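Local coordinates for protein N-acetylgalactosaminyltransferase 7 (Homo sapiens, PDB 6IWR) that is a glycosyltransferase that joins a family 2, GT-A-type catalytic domain to a ricin-type beta-trefoil lectin domain, at residues Q58-H63 with N145-S150; V118-I123 with N276-I281; L184-S189 with V211-R216; W474-G479 with C502-G507. All blocks are in the same frame, centred on the assembly; numbering follows the deposited sequence.

Contact 1 (Q58-H63 with N145-S150); sequences QTFTYH and NLLTSS
Tyr62 reaches across to Asn145 and Leu146, and its side chain can be followed outward as a series of different neighbours. With CG anti to the backbone N (chi1 -170°), CB carries the ring away from its own loop and alongside the second segment. One ring edge then runs past Asn145, where CD1 of Tyr62 lies 3.4 Å from CB of Asn145 and CE1 is equally close to the same methylene, which lies at the ring edge. The two side chains point in opposite directions, and the Asn145 amide is turned only 22° from the ring plane. Further out, CZ of Tyr62 packs against CD2 of Leu146 at 3.6 Å. The hydroxyl ends by Asp143, whose backbone N makes a weak hydrogen bond to it. A tyrosine suits this buried place because its ring packs along Asn145 and Leu146 and still brings a hydroxyl to the backbone of Asp143. The Asn145 amide turns back toward the loop, where its ND2 donates a weak, strongly bent bond (117°) to O of Thr61. Beside it, Leu147 lays CD1 over the centre of one face of the Phe60 ring, a CH-pi contact 3.7 Å from the centroid. Tyr62 also packs on Ala256 and Ser259 of helix 251-260, while Leu147 touches Val255 of that helix and Val236 of strand 236-240, so the loop 58-63 lies against the entry to strand 149-155.

Contact 2 (V118-I123 with N276-I281); sequences VASDMI and NTYEII
This is a buried packing contact, in which the C-terminal part of helix 117-122, with Ile123, covers a tyrosine from the connection between strands 264-274 and 280-281. Tyr278 carries it. Its backbone lies in the left-handed region (phi 77°), and its ring presents one face to CA of Ser120. Two smaller groups approach the ring obliquely. CB of Ala119 lies 3.8 Å from CE1 of Tyr278, and at the root of the side chain CD1 of Ile123 meets CB of Tyr278 at 3.6 Å. The reach of Ile123 follows from its extended chain, with CD1 anti to CA about the CB-CG1 bond (chi2 178°). Small residues suit the helix here, since alanine and serine let a broad ring approach close to the backbone. CB of Ala119 also rests against the carbonyl O of Asn276, 3.6 Å away. Polar ends are answered outside the two segments: the Tyr278 hydroxyl bonds to O of Asn116, and OG of Ser120 bonds to Arg165 and Ser161. Farther along the connection, Glu279 bonds to Thr277 and to His573 of the second subunit. The manganese ion lies about 13 Å from the Tyr278 side chain. The contact is thus a helix packed against a beta-hairpin connection, the one joining the antiparallel strands 264-274 and 280-281 of the mixed sheet in the GT-A-type domain.

Contact 3 (L184-S189 with V211-R216); sequences LIDDFS and VFRNER
Strands 184-186 and 211-213 run side by side and parallel, 4.8 Å apart at closest approach and inclined by 21°, as the two strands of a beta-alpha-beta unit whose helix is 197-201. Phe212 sits between residues of its neighbour in the usual parallel way: its N donates to O of Leu184 and its O accepts from N of Asp186. The ladder ends where N of Asn214 meets O of Asp186 at 3.0 Å. On one face of this Rossmann-like sheet of the GT-A fold, Asp186 divides its carboxylate. OD2 takes a nearly straight bond (169°) from NE of Arg213 in a salt bridge, on its anti side, while OD1 accepts N of Ser189, three residues on, in an Asx motif that fixes the turn after the strand, and also OG of Ser189. Arginine suits this place because it has nitrogens to spare: NH1 of Arg213 pairs with Asp199. Past the strand ends, ND2 of Asn214 bonds OD1 of Asp187 at 2.9 Å, with amide and carboxylate nearly perpendicular. OD1 of Asp187 also receives the backbone N of Glu218, so two bonds hold that oxygen. At the exposed rim the Phe188 ring lies beneath Arg216, whose CA stands 4.0 Å from the ring centroid and 12° off its normal.

Contact 4 (W474-G479 with C502-G507); sequences WGEIRG and CHRMGG
The guanidinium of Arg478 lies flat against Cys502, whose SG stands 3.7 Å above the plane and over its centre, while Arg504 NH2 approaches from the opposite face. Closest to that second arginine is NH1 of Arg478, 3.2 Å from NE of Arg504. Both are donors, and their guanidinium planes differ by 49°. The Glu476 carboxylate beside them probably offsets the gathered positive charge. Arg478 grips it side-on: NE gives OE1 of Glu476 a straight bond (173°) from above the carboxylate plane, and NH1 a longer, more bent one to the syn lone pair of OE2. That pairing fits the strand, since residues two apart point to the same side and a bend at chi3 (-73°) folds the arginine back to the glutamate. OE2 of Glu476 also touches the aliphatic CG of Arg504 at 3.8 Å. In the next shell, Asn592 bonds OE1 of Glu476 and the carbonyl of Thr482 takes NH2 of Arg478, which should help fix the rotation of the guanidinium. Cys502 itself is anchored by its disulfide to Cys485. In the beta-trefoil domain, strand 476-479 pairs antiparallel with 589-592 and packs beside 484-487, while 502-507 lies in the loop between strands 498-501 and 511-514.

Contact 2 is the most thoroughly buried of the four; the others are partly buried, and contact 3 runs from a buried strand pair out to an exposed rim. Contacts 1, 2 and 3 all reach the mixed sheet of the GT-A-type domain. Contacts 1 and 3 use neighbouring strands of it, 149-155 and 179-186, with nearest atoms about 9 Å apart. Contact 4 belongs to the lectin domain, its centre 41 Å or more from the others. Chemistry follows place: rings and aliphatic groups where outlying segments meet the sheet in contacts 1 and 2, a backbone ladder with charged ends in contact 3, and a glutamate-arginine salt bridge against a disulfide, with a second arginine, in contact 4. Contacts 2 and 4 also touch the second subunit.

Contact 1 (Q58-H63 with N145-S150)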
loop_
_atom_site.group_PDB
_atom_site.type_symbol
_atom_site.label_atom_id
_atom_site.label_comp_id
_atom_site.label_asym_id
_atom_site.label_seq_id
_atom_site.Cartn_x
_atom_site.Cartn_y
_atom_site.Cartn_z
ATOM N N GLN A 58 48.243 5.309 -16.156
ATOM C CA GLN A 58 47.913 6.716 -16.341
ATOM C C GLN A 58 48.959 7.404 -17.210
ATOM O O GLN A 58 50.158 7.368 -16.920
ATOM C CB GLN A 58 47.799 7.436 -14.998
ATOM C CG GLN A 58 47.454 8.912 -15.100
ATOM C CD GLN A 58 45.976 9.148 -15.297
ATOM O OE1 GLN A 58 45.558 10.085 -15.990
ATOM N NE2 GLN A 58 45.168 8.309 -14.672
ATOM N N THR A 59 48.493 8.029 -18.282
ATOM C CA THR A 59 49.341 8.790 -19.184
ATOM C C THR A 59 49.084 10.286 -19.099
ATOM O O THR A 59 50.006 11.085 -19.278
ATOM C CB THR A 59 49.113 8.305 -20.614
ATOM O OG1 THR A 59 47.969 8.960 -21.164
ATOM C CG2 THR A 59 48.833 6.828 -20.602
ATOM N N PHE A 60 47.837 10.651 -18.824
ATOM C CA PHE A 60 47.410 12.014 -18.540
ATOM C C PHE A 60 48.030 12.499 -17.228
ATOM O O PHE A 60 47.951 11.810 -16.206
ATOM C CB PHE A 60 45.877 11.974 -18.430
ATOM C CG PHE A 60 45.172 13.187 -18.916
ATOM C CD1 PHE A 60 44.913 13.362 -20.276
ATOM C CD2 PHE A 60 44.721 14.136 -18.018
ATOM C CE1 PHE A 60 44.238 14.500 -20.749
ATOM C CE2 PHE A 60 44.046 15.257 -18.469
ATOM C CZ PHE A 60 43.803 15.444 -19.845
ATOM N N THR A 61 48.632 13.686 -17.228
ATOM C CA THR A 61 49.055 14.305 -15.971
ATOM C C THR A 61 47.985 15.293 -15.515
ATOM O O THR A 61 47.610 16.184 -16.278
ATOM C CB THR A 61 50.393 15.031 -16.107
ATOM O OG1 THR A 61 51.307 14.245 -16.884
ATOM C CG2 THR A 61 50.986 15.328 -14.720
ATOM N N TYR A 62 47.504 15.158 -14.273
ATOM C CA TYR A 62 46.507 16.087 -13.747
ATOM C C TYR A 62 46.678 16.252 -12.241
ATOM O O TYR A 62 46.962 15.292 -11.530
ATOM C CB TYR A 62 45.082 15.626 -14.100
ATOM C CG TYR A 62 44.005 16.652 -13.810
ATOM C CD1 TYR A 62 43.637 17.604 -14.762
ATOM C CD2 TYR A 62 43.345 16.673 -12.584
ATOM C CE1 TYR A 62 42.653 18.558 -14.494
ATOM C CE2 TYR A 62 42.343 17.622 -12.311
ATOM C CZ TYR A 62 42.010 18.562 -13.264
ATOM O OH TYR A 62 41.042 19.515 -12.993
ATOM N N HIS A 63 46.513 17.474 -11.759
ATOM C CA HIS A 63 46.752 17.830 -10.366
ATOM C C HIS A 63 45.443 18.121 -9.646
ATOM O O HIS A 63 44.567 18.808 -10.179
ATOM C CB HIS A 63 47.648 19.060 -10.262
ATOM C CG HIS A 63 48.872 18.982 -11.115
ATOM N ND1 HIS A 63 50.085 18.545 -10.630
ATOM C CD2 HIS A 63 49.072 19.282 -12.420
ATOM C CE1 HIS A 63 50.980 18.576 -11.602
ATOM N NE2 HIS A 63 50.392 19.023 -12.697
ATOM N N ASN A 145 42.286 21.077 -17.244
ATOM C CA ASN A 145 43.041 20.096 -17.949
ATOM C C ASN A 145 42.240 18.791 -17.980
ATOM O O ASN A 145 42.771 17.728 -18.216
ATOM C CB ASN A 145 44.316 19.951 -17.151
ATOM C CG ASN A 145 45.337 19.142 -17.835
ATOM O OD1 ASN A 145 45.406 19.117 -19.039
ATOM N ND2 ASN A 145 46.152 18.481 -17.071
ATOM N N LEU A 146 40.949 18.903 -17.707
ATOM C CA LEU A 146 40.038 17.797 -17.527
ATOM C C LEU A 146 39.753 16.980 -18.762
ATOM O O LEU A 146 39.897 17.447 -19.871
ATOM C CB LEU A 146 38.716 18.331 -17.009
ATOM C CG LEU A 146 38.738 19.224 -15.783
ATOM C CD1 LEU A 146 37.609 20.234 -15.842
ATOM C CD2 LEU A 146 38.641 18.374 -14.538
ATOM N N LEU A 147 39.365 15.736 -18.547
ATOM C CA LEU A 147 38.925 14.849 -19.607
ATOM C C LEU A 147 37.605 15.314 -20.187
ATOM O O LEU A 147 36.795 15.886 -19.495
ATOM C CB LEU A 147 38.718 13.450 -19.052
ATOM C CG LEU A 147 39.779 12.358 -18.979
ATOM C CD1 LEU A 147 41.119 12.766 -19.526
ATOM C CD2 LEU A 147 39.923 11.826 -17.573
ATOM N N THR A 148 37.381 15.052 -21.461
ATOM C CA THR A 148 36.070 15.275 -22.063
ATOM C C THR A 148 35.098 14.152 -21.672
ATOM O O THR A 148 35.496 13.114 -21.145
ATOM C CB THR A 148 36.194 15.344 -23.574
ATOM O OG1 THR A 148 36.637 14.069 -24.064
ATOM C CG2 THR A 148 37.201 16.423 -23.979
ATOM N N SER A 149 33.805 14.340 -21.945
ATOM C CA SER A 149 32.837 13.315 -21.568
ATOM C C SER A 149 31.736 13.136 -22.603
ATOM O O SER A 149 31.258 14.103 -23.215
ATOM C CB SER A 149 32.183 13.624 -20.202
ATOM O OG SER A 149 33.144 13.583 -19.163
ATOM N N SER A 150 31.313 11.887 -22.766
ATOM C CA SER A 150 30.027 11.576 -23.379
ATOM C C SER A 150 29.026 11.348 -22.250
ATOM O O SER A 150 29.242 10.462 -21.416
ATOM C CB SER A 150 30.148 10.334 -24.265
ATOM O OG SER A 150 31.096 10.526 -25.317
#

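Contact 2 (V118-I123 with N276-I281)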
loop_
_atom_site.group_PDB
_atom_site.type_symbol
_atom_site.label_atom_id
_atom_site.label_comp_id
_atom_site.label_asym_id
_atom_site.label_seq_id
_atom_site.Cartn_x
_atom_site.Cartn_y
_atom_site.Cartn_z
ATOM N N VAL A 118 1.664 17.195 -15.833
ATOM C CA VAL A 118 1.050 18.490 -16.091
ATOM C C VAL A 118 1.872 19.583 -15.426
ATOM O O VAL A 118 2.149 20.625 -16.032
ATOM C CB VAL A 118 -0.432 18.515 -15.657
ATOM C CG1 VAL A 118 -0.985 17.109 -15.488
ATOM C CG2 VAL A 118 -0.650 19.362 -14.407
ATOM N N ALA A 119 2.346 19.330 -14.202
ATOM C CA ALA A 119 3.257 20.263 -13.550
ATOM C C ALA A 119 4.558 20.397 -14.335
ATOM O O ALA A 119 4.944 21.512 -14.720
ATOM C CB ALA A 119 3.523 19.826 -12.114
ATOM N N SER A 120 5.238 19.272 -14.618
ATOM C CA SER A 120 6.500 19.359 -15.351
ATOM C C SER A 120 6.340 20.131 -16.656
ATOM O O SER A 120 7.227 20.911 -17.042
ATOM C CB SER A 120 7.070 17.979 -15.659
ATOM O OG SER A 120 8.082 18.126 -16.639
ATOM N N ASP A 121 5.222 19.920 -17.357
ATOM C CA ASP A 121 5.045 20.549 -18.660
ATOM C C ASP A 121 4.939 22.071 -18.582
ATOM O O ASP A 121 5.129 22.730 -19.604
ATOM C CB ASP A 121 3.808 19.983 -19.368
ATOM C CG ASP A 121 4.059 18.627 -19.982
ATOM O OD1 ASP A 121 5.188 18.102 -19.826
ATOM O OD2 ASP A 121 3.126 18.086 -20.625
ATOM N N MET A 122 4.640 22.662 -17.421
ATOM C CA MET A 122 4.587 24.121 -17.348
ATOM C C MET A 122 5.857 24.752 -16.793
ATOM O O MET A 122 5.959 25.985 -16.772
ATOM C CB MET A 122 3.377 24.600 -16.536
ATOM C CG MET A 122 2.761 23.631 -15.592
ATOM S SD MET A 122 1.291 24.388 -14.852
ATOM C CE MET A 122 -0.016 23.713 -15.869
ATOM N N ILE A 123 6.830 23.934 -16.353
ATOM C CA ILE A 123 8.136 24.402 -15.916
ATOM C C ILE A 123 9.046 24.439 -17.135
ATOM O O ILE A 123 9.015 23.534 -17.971
ATOM C CB ILE A 123 8.695 23.492 -14.804
ATOM C CG1 ILE A 123 7.660 23.346 -13.667
ATOM C CG2 ILE A 123 10.062 23.992 -14.304
ATOM C CD1 ILE A 123 8.065 22.413 -12.509
ATOM N N ASN A 276 6.045 15.549 -7.815
ATOM C CA ASN A 276 4.788 16.259 -7.882
ATOM C C ASN A 276 4.972 17.764 -8.039
ATOM O O ASN A 276 4.399 18.361 -8.949
ATOM C CB ASN A 276 3.999 15.910 -6.625
ATOM C CG ASN A 276 2.686 16.589 -6.579
ATOM O OD1 ASN A 276 1.987 16.696 -7.599
ATOM N ND2 ASN A 276 2.336 17.097 -5.409
ATOM N N THR A 277 5.803 18.390 -7.202
ATOM C CA THR A 277 5.953 19.837 -7.175
ATOM C C THR A 277 7.303 20.340 -7.679
ATOM O O THR A 277 7.446 21.544 -7.932
ATOM C CB THR A 277 5.728 20.336 -5.746
ATOM O OG1 THR A 277 6.483 19.513 -4.833
ATOM C CG2 THR A 277 4.231 20.255 -5.410
ATOM N N TYR A 278 8.296 19.462 -7.795
ATOM C CA TYR A 278 9.545 19.659 -8.506
ATOM C C TYR A 278 10.548 20.522 -7.769
ATOM O O TYR A 278 11.530 20.934 -8.385
ATOM C CB TYR A 278 9.299 20.219 -9.906
ATOM C CG TYR A 278 8.696 19.149 -10.752
ATOM C CD1 TYR A 278 7.330 18.929 -10.737
ATOM C CD2 TYR A 278 9.494 18.298 -11.504
ATOM C CE1 TYR A 278 6.762 17.939 -11.488
ATOM C CE2 TYR A 278 8.930 17.295 -12.256
ATOM C CZ TYR A 278 7.559 17.128 -12.229
ATOM O OH TYR A 278 6.990 16.136 -12.957
ATOM N N GLU A 279 10.342 20.793 -6.485
ATOM C CA GLU A 279 11.394 21.419 -5.698
ATOM C C GLU A 279 12.440 20.368 -5.367
ATOM O O GLU A 279 12.147 19.172 -5.342
ATOM C CB GLU A 279 10.831 22.051 -4.419
ATOM C CG GLU A 279 10.676 21.105 -3.241
ATOM C CD GLU A 279 9.397 20.272 -3.309
ATOM O OE1 GLU A 279 8.828 20.145 -4.420
ATOM O OE2 GLU A 279 8.953 19.747 -2.255
ATOM N N ILE A 280 13.671 20.810 -5.132
ATOM C CA ILE A 280 14.808 19.900 -5.036
ATOM C C ILE A 280 15.352 19.893 -3.614
ATOM O O ILE A 280 15.789 20.927 -3.094
ATOM C CB ILE A 280 15.903 20.245 -6.058
ATOM C CG1 ILE A 280 15.309 20.233 -7.467
ATOM C CG2 ILE A 280 17.040 19.241 -5.955
ATOM C CD1 ILE A 280 16.325 20.520 -8.538
ATOM N N ILE A 281 15.332 18.711 -3.003
ATOM C CA ILE A 281 15.675 18.440 -1.609
ATOM C C ILE A 281 16.842 17.454 -1.588
ATOM O O ILE A 281 16.881 16.528 -2.420
ATOM C CB ILE A 281 14.473 17.841 -0.860
ATOM C CG1 ILE A 281 13.162 18.567 -1.207
ATOM C CG2 ILE A 281 14.737 17.749 0.593
ATOM C CD1 ILE A 281 12.294 17.774 -2.277
#

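Contact 3 (L184-S189 with V211-R216)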
loop_
_atom_site.group_PDB
_atom_site.type_symbol
_atom_site.label_atom_id
_atom_site.label_comp_id
_atom_site.label_asym_id
_atom_site.label_seq_id
_atom_site.Cartn_x
_atom_site.Cartn_y
_atom_site.Cartn_z
ATOM N N LEU A 184 21.563 9.724 -26.365
ATOM C CA LEU A 184 20.346 9.161 -25.795
ATOM C C LEU A 184 20.192 7.751 -26.340
ATOM O O LEU A 184 20.361 7.529 -27.543
ATOM C CB LEU A 184 19.115 10.005 -26.128
ATOM C CG LEU A 184 19.182 11.529 -25.981
ATOM C CD1 LEU A 184 17.920 12.154 -26.570
ATOM C CD2 LEU A 184 19.407 12.014 -24.529
ATOM N N ILE A 185 19.925 6.799 -25.453
ATOM C CA ILE A 185 19.711 5.404 -25.825
ATOM C C ILE A 185 18.246 5.081 -25.588
ATOM O O ILE A 185 17.793 4.963 -24.441
ATOM C CB ILE A 185 20.607 4.438 -25.038
ATOM C CG1 ILE A 185 22.076 4.755 -25.254
ATOM C CG2 ILE A 185 20.311 3.010 -25.478
ATOM C CD1 ILE A 185 22.577 4.353 -26.595
ATOM N N ASP A 186 17.513 4.917 -26.681
ATOM C CA ASP A 186 16.106 4.536 -26.641
ATOM C C ASP A 186 16.015 3.035 -26.454
ATOM O O ASP A 186 16.353 2.278 -27.369
ATOM C CB ASP A 186 15.428 4.939 -27.943
ATOM C CG ASP A 186 13.954 4.698 -27.914
ATOM O OD1 ASP A 186 13.490 3.902 -27.061
ATOM O OD2 ASP A 186 13.262 5.331 -28.736
ATOM N N ASP A 187 15.561 2.590 -25.288
ATOM C CA ASP A 187 15.409 1.150 -25.066
ATOM C C ASP A 187 14.002 0.684 -25.441
ATOM O O ASP A 187 13.232 0.188 -24.614
ATOM C CB ASP A 187 15.729 0.785 -23.627
ATOM C CG ASP A 187 16.019 -0.687 -23.468
ATOM O OD1 ASP A 187 16.536 -1.285 -24.441
ATOM O OD2 ASP A 187 15.713 -1.238 -22.385
ATOM N N PHE A 188 13.668 0.872 -26.722
ATOM C CA PHE A 188 12.504 0.226 -27.325
ATOM C C PHE A 188 11.188 0.850 -26.849
ATOM O O PHE A 188 10.220 0.140 -26.589
ATOM C CB PHE A 188 12.516 -1.281 -27.044
ATOM C CG PHE A 188 11.804 -2.084 -28.072
ATOM C CD1 PHE A 188 12.119 -1.934 -29.412
ATOM C CD2 PHE A 188 10.824 -2.991 -27.714
ATOM C CE1 PHE A 188 11.458 -2.671 -30.382
ATOM C CE2 PHE A 188 10.158 -3.740 -28.678
ATOM C CZ PHE A 188 10.476 -3.580 -30.008
ATOM N N SER A 189 11.151 2.180 -26.745
ATOM C CA SER A 189 9.941 2.891 -26.348
ATOM C C SER A 189 8.828 2.704 -27.381
ATOM O O SER A 189 9.078 2.468 -28.565
ATOM C CB SER A 189 10.239 4.387 -26.179
ATOM O OG SER A 189 11.319 4.639 -25.295
ATOM N N VAL A 211 20.525 10.213 -30.805
ATOM C CA VAL A 211 19.726 9.135 -30.245
ATOM C C VAL A 211 20.029 7.883 -31.037
ATOM O O VAL A 211 20.189 7.941 -32.255
ATOM C CB VAL A 211 18.215 9.445 -30.279
ATOM C CG1 VAL A 211 17.733 9.622 -31.714
ATOM C CG2 VAL A 211 17.447 8.348 -29.572
ATOM N N PHE A 212 20.113 6.758 -30.349
ATOM C CA PHE A 212 20.234 5.461 -30.990
ATOM C C PHE A 212 19.131 4.581 -30.441
ATOM O O PHE A 212 18.930 4.526 -29.224
ATOM C CB PHE A 212 21.603 4.815 -30.751
ATOM C CG PHE A 212 22.759 5.610 -31.307
ATOM C CD1 PHE A 212 22.830 5.912 -32.653
ATOM C CD2 PHE A 212 23.783 6.044 -30.475
ATOM C CE1 PHE A 212 23.889 6.638 -33.159
ATOM C CE2 PHE A 212 24.855 6.779 -30.977
ATOM C CZ PHE A 212 24.909 7.072 -32.328
ATOM N N ARG A 213 18.404 3.927 -31.343
ATOM C CA ARG A 213 17.311 3.027 -31.004
ATOM C C ARG A 213 17.805 1.599 -30.844
ATOM O O ARG A 213 18.655 1.126 -31.602
ATOM C CB ARG A 213 16.244 3.054 -32.086
ATOM C CG ARG A 213 15.123 3.978 -31.813
ATOM C CD ARG A 213 15.563 5.420 -31.892
ATOM N NE ARG A 213 14.537 6.288 -31.307
ATOM C CZ ARG A 213 14.273 7.506 -31.749
ATOM N NH1 ARG A 213 14.950 7.992 -32.783
ATOM N NH2 ARG A 213 13.326 8.221 -31.184
ATOM N N ASN A 214 17.236 0.905 -29.863
ATOM C CA ASN A 214 17.455 -0.516 -29.654
ATOM C C ASN A 214 16.370 -1.302 -30.370
ATOM O O ASN A 214 15.209 -0.893 -30.378
ATOM C CB ASN A 214 17.448 -0.854 -28.163
ATOM C CG ASN A 214 18.699 -0.398 -27.469
ATOM O OD1 ASN A 214 19.702 -0.118 -28.113
ATOM N ND2 ASN A 214 18.654 -0.333 -26.146
ATOM N N GLU A 215 16.751 -2.437 -30.966
ATOM C CA GLU A 215 15.797 -3.211 -31.755
ATOM C C GLU A 215 14.854 -4.011 -30.863
ATOM O O GLU A 215 13.726 -4.313 -31.261
ATOM C CB GLU A 215 16.547 -4.126 -32.721
ATOM C CG GLU A 215 17.379 -3.381 -33.756
ATOM C CD GLU A 215 18.560 -4.203 -34.255
ATOM O OE1 GLU A 215 18.861 -5.250 -33.628
ATOM O OE2 GLU A 215 19.188 -3.800 -35.266
ATOM N N ARG A 216 15.296 -4.364 -29.661
ATOM C CA ARG A 216 14.466 -5.040 -28.675
ATOM C C ARG A 216 14.678 -4.367 -27.331
ATOM O O ARG A 216 15.683 -3.691 -27.107
ATOM C CB ARG A 216 14.784 -6.555 -28.569
ATOM C CG ARG A 216 16.262 -6.958 -28.732
ATOM C CD ARG A 216 16.884 -7.545 -27.444
ATOM N NE ARG A 216 16.630 -8.972 -27.239
ATOM C CZ ARG A 216 16.727 -9.621 -26.069
ATOM N NH1 ARG A 216 17.074 -8.990 -24.945
ATOM N NH2 ARG A 216 16.458 -10.923 -26.027
#

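Contact 4 (W474-G479 with C502-G507)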
loop_
_atom_site.group_PDB
_atom_site.type_symbol
_atom_site.label_atom_id
_atom_site.label_comp_id
_atom_site.label_asym_id
_atom_site.label_seq_id
_atom_site.Cartn_x
_atom_site.Cartn_y
_atom_site.Cartn_z
ATOM N N TRP A 474 14.194 -23.407 6.351
ATOM C CA TRP A 474 13.470 -22.360 5.643
ATOM C C TRP A 474 12.432 -23.018 4.746
ATOM O O TRP A 474 12.547 -24.192 4.387
ATOM C CB TRP A 474 14.413 -21.466 4.819
ATOM C CG TRP A 474 15.129 -22.211 3.729
ATOM C CD1 TRP A 474 16.286 -22.930 3.840
ATOM C CD2 TRP A 474 14.714 -22.335 2.374
ATOM N NE1 TRP A 474 16.625 -23.487 2.635
ATOM C CE2 TRP A 474 15.672 -23.140 1.713
ATOM C CE3 TRP A 474 13.624 -21.843 1.646
ATOM C CZ2 TRP A 474 15.571 -23.462 0.356
ATOM C CZ3 TRP A 474 13.527 -22.162 0.290
ATOM C CH2 TRP A 474 14.500 -22.958 -0.338
ATOM N N GLY A 475 11.415 -22.247 4.385
ATOM C CA GLY A 475 10.429 -22.711 3.430
ATOM C C GLY A 475 9.019 -22.262 3.771
ATOM O O GLY A 475 8.826 -21.310 4.545
ATOM N N GLU A 476 8.031 -22.921 3.164
ATOM C CA GLU A 476 6.658 -22.817 3.633
ATOM C C GLU A 476 6.550 -23.400 5.043
ATOM O O GLU A 476 7.307 -24.301 5.431
ATOM C CB GLU A 476 5.717 -23.566 2.689
ATOM C CG GLU A 476 5.870 -25.087 2.756
ATOM C CD GLU A 476 4.940 -25.845 1.825
ATOM O OE1 GLU A 476 4.897 -27.090 1.927
ATOM O OE2 GLU A 476 4.240 -25.220 1.006
ATOM N N ILE A 477 5.608 -22.879 5.812
ATOM C CA ILE A 477 5.232 -23.470 7.087
ATOM C C ILE A 477 3.840 -24.049 6.887
ATOM O O ILE A 477 2.829 -23.340 6.969
ATOM C CB ILE A 477 5.284 -22.464 8.237
ATOM C CG1 ILE A 477 6.708 -21.914 8.369
ATOM C CG2 ILE A 477 4.876 -23.146 9.537
ATOM C CD1 ILE A 477 6.879 -20.834 9.449
ATOM N N ARG A 478 3.789 -25.339 6.592
ATOM C CA ARG A 478 2.576 -26.006 6.159
ATOM C C ARG A 478 1.999 -26.821 7.302
ATOM O O ARG A 478 2.732 -27.398 8.102
ATOM C CB ARG A 478 2.870 -26.905 4.957
ATOM C CG ARG A 478 1.705 -27.758 4.505
ATOM C CD ARG A 478 2.187 -28.777 3.504
ATOM N NE ARG A 478 2.489 -28.129 2.235
ATOM C CZ ARG A 478 1.675 -28.093 1.181
ATOM N NH1 ARG A 478 2.052 -27.460 0.071
ATOM N NH2 ARG A 478 0.485 -28.669 1.238
ATOM N N GLY A 479 0.672 -26.861 7.380
ATOM C CA GLY A 479 0.021 -27.692 8.387
ATOM C C GLY A 479 0.177 -29.166 8.049
ATOM O O GLY A 479 -0.153 -29.602 6.937
ATOM N N CYS A 502 -2.041 -23.354 0.741
ATOM C CA CYS A 502 -0.678 -23.422 0.230
ATOM C C CYS A 502 -0.681 -23.312 -1.284
ATOM O O CYS A 502 -1.540 -23.883 -1.966
ATOM C CB CYS A 502 -0.011 -24.733 0.637
ATOM S SG CYS A 502 0.220 -24.975 2.426
ATOM N N HIS A 503 0.291 -22.576 -1.808
ATOM C CA HIS A 503 0.496 -22.501 -3.245
ATOM C C HIS A 503 1.944 -22.774 -3.652
ATOM O O HIS A 503 2.241 -22.786 -4.853
ATOM C CB HIS A 503 0.061 -21.125 -3.769
ATOM C CG HIS A 503 0.717 -19.988 -3.058
ATOM N ND1 HIS A 503 2.080 -19.930 -2.844
ATOM C CD2 HIS A 503 0.201 -18.876 -2.489
ATOM C CE1 HIS A 503 2.376 -18.825 -2.181
ATOM N NE2 HIS A 503 1.255 -18.164 -1.963
ATOM N N ARG A 504 2.854 -22.978 -2.698
ATOM C CA ARG A 504 4.225 -23.378 -3.011
ATOM C C ARG A 504 4.913 -22.383 -3.919
ATOM O O ARG A 504 5.792 -22.758 -4.685
ATOM C CB ARG A 504 4.291 -24.767 -3.662
ATOM C CG ARG A 504 4.074 -25.923 -2.704
ATOM C CD ARG A 504 4.337 -27.261 -3.344
ATOM N NE ARG A 504 3.843 -28.299 -2.462
ATOM C CZ ARG A 504 3.398 -29.497 -2.851
ATOM N NH1 ARG A 504 3.394 -29.814 -4.141
ATOM N NH2 ARG A 504 2.957 -30.387 -1.948
ATOM N N MET A 505 4.508 -21.119 -3.887
ATOM C CA MET A 505 5.143 -20.105 -4.712
ATOM C C MET A 505 6.056 -19.194 -3.911
ATOM O O MET A 505 6.555 -18.208 -4.450
ATOM C CB MET A 505 4.083 -19.301 -5.447
ATOM C CG MET A 505 3.346 -20.139 -6.489
ATOM S SD MET A 505 4.472 -20.846 -7.710
ATOM C CE MET A 505 5.223 -19.345 -8.318
ATOM N N GLY A 506 6.317 -19.524 -2.649
ATOM C CA GLY A 506 7.172 -18.697 -1.818
ATOM C C GLY A 506 6.550 -17.371 -1.407
ATOM O O GLY A 506 5.388 -17.306 -0.965
ATOM N N GLY A 507 7.340 -16.303 -1.544
ATOM C CA GLY A 507 6.915 -14.951 -1.221
ATOM C C GLY A 507 6.357 -14.825 0.176
ATOM O O GLY A 507 7.084 -14.993 1.161
#